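Local coordinates for protein methylenetetrahydrofolate--tRNA-(uracil-5-)-methyltransferase trmFO (Thermus thermophilus, PDB 3G5S) that probably methylates uridine 54 of tRNA to 5-methyluridine, using methylenetetrahydrofolate as carbon donor and FAD as cofactor, at residues V87-G90 / G91-A94. Sequence-based numbering, arbitrary orientation.
Sequences VPAG and GALA
The methyl of Ala89 presses on that of Ala94, CB to CB 3.4 Å, tighter than usual for two methyl groups. Ala92 CB lies 4.3 Å from Ala89 CB, a looser neighbour. Ala94 also meets Val87, which sets its CG2 branch between its own backbone N and carbonyl carbon (chi1 -62°). This branch covers the Ala94 carbonyl, with CG2 3.6 Å from Ala94 O, and reaches Ala94 CB at 4.1 Å. The Ala94 methyl is thus a bump that touches both Val87 CG2 and Ala89 CB, which approach it roughly at right angles. Together 87-90 and 91-94 form a beta hairpin that reverses through a type I' turn from Ala89 to Ala92, with Gly90 and Gly91 at its corners. Ala92 N closes the turn on Ala89 O at 3.1 Å, approaching from above the carbonyl plane. Val87 N binds Ala94 O at 2.9 Å, nearly straight at 168°. Between these two bonds one water bridges the two arms. It bonds to Val87 O (2.6 Å) and Ala92 O and accepts from Ala94 N. The middle strand of the small antiparallel sheet, 92-95, pairs on its other edge with 54-57. Leu93 points away from 87-90 and packs against Met79 and Ala82 of helix 77-84.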
loop_
_atom_site.group_PDB
_atom_site.type_symbol
_atom_site.label_atom_id
_atom_site.label_comp_id
_atom_site.label_asym_id
_atom_site.label_seq_id
_atom_site.Cartn_x
_atom_site.Cartn_y
_atom_site.Cartn_z
ATOM N N VAL A 87 17.463 2.254 15.980
ATOM C CA VAL A 87 18.722 1.497 15.914
ATOM C C VAL A 87 19.362 1.673 14.529
ATOM O O VAL A 87 18.669 1.978 13.566
ATOM C CB VAL A 87 18.514 -0.013 16.196
ATOM C CG1 VAL A 87 17.964 -0.229 17.603
ATOM C CG2 VAL A 87 17.599 -0.630 15.149
ATOM N N PRO A 88 20.687 1.482 14.422
ATOM C CA PRO A 88 21.368 1.706 13.135
ATOM C C PRO A 88 20.909 0.780 11.999
ATOM O O PRO A 88 20.733 -0.416 12.218
ATOM C CB PRO A 88 22.842 1.436 13.465
ATOM C CG PRO A 88 22.956 1.663 14.929
ATOM C CD PRO A 88 21.644 1.222 15.513
ATOM N N ALA A 89 20.746 1.335 10.797
ATOM C CA ALA A 89 20.270 0.565 9.645
ATOM C C ALA A 89 20.607 1.205 8.292
ATOM O O ALA A 89 19.783 1.214 7.378
ATOM C CB ALA A 89 18.772 0.312 9.754
ATOM N N GLY A 90 21.818 1.742 8.179
ATOM C CA GLY A 90 22.361 2.197 6.907
ATOM C C GLY A 90 21.527 3.129 6.044
ATOM O O GLY A 90 21.540 3.019 4.815
ATOM N N GLY A 91 20.827 4.067 6.672
ATOM C CA GLY A 91 20.039 5.041 5.933
ATOM C C GLY A 91 18.546 4.914 6.167
ATOM O O GLY A 91 17.779 5.833 5.876
ATOM N N ALA A 92 18.131 3.764 6.689
ATOM C CA ALA A 92 16.731 3.535 7.001
ATOM C C ALA A 92 16.462 3.875 8.454
ATOM O O ALA A 92 17.359 3.821 9.298
ATOM C CB ALA A 92 16.364 2.092 6.726
ATOM N N LEU A 93 15.216 4.232 8.734
ATOM C CA LEU A 93 14.736 4.317 10.099
ATOM C C LEU A 93 14.352 2.912 10.513
ATOM O O LEU A 93 13.434 2.327 9.950
ATOM C CB LEU A 93 13.520 5.236 10.167
ATOM C CG LEU A 93 12.819 5.339 11.522
ATOM C CD1 LEU A 93 13.762 5.870 12.596
ATOM C CD2 LEU A 93 11.579 6.215 11.409
ATOM N N ALA A 94 15.081 2.357 11.470
ATOM C CA ALA A 94 14.790 1.020 11.967
ATOM C C ALA A 94 14.707 1.065 13.481
ATOM O O ALA A 94 15.255 1.971 14.118
ATOM C CB ALA A 94 15.856 0.031 11.512
HETATM O O HOH W 1 17.433 3.908 12.241
#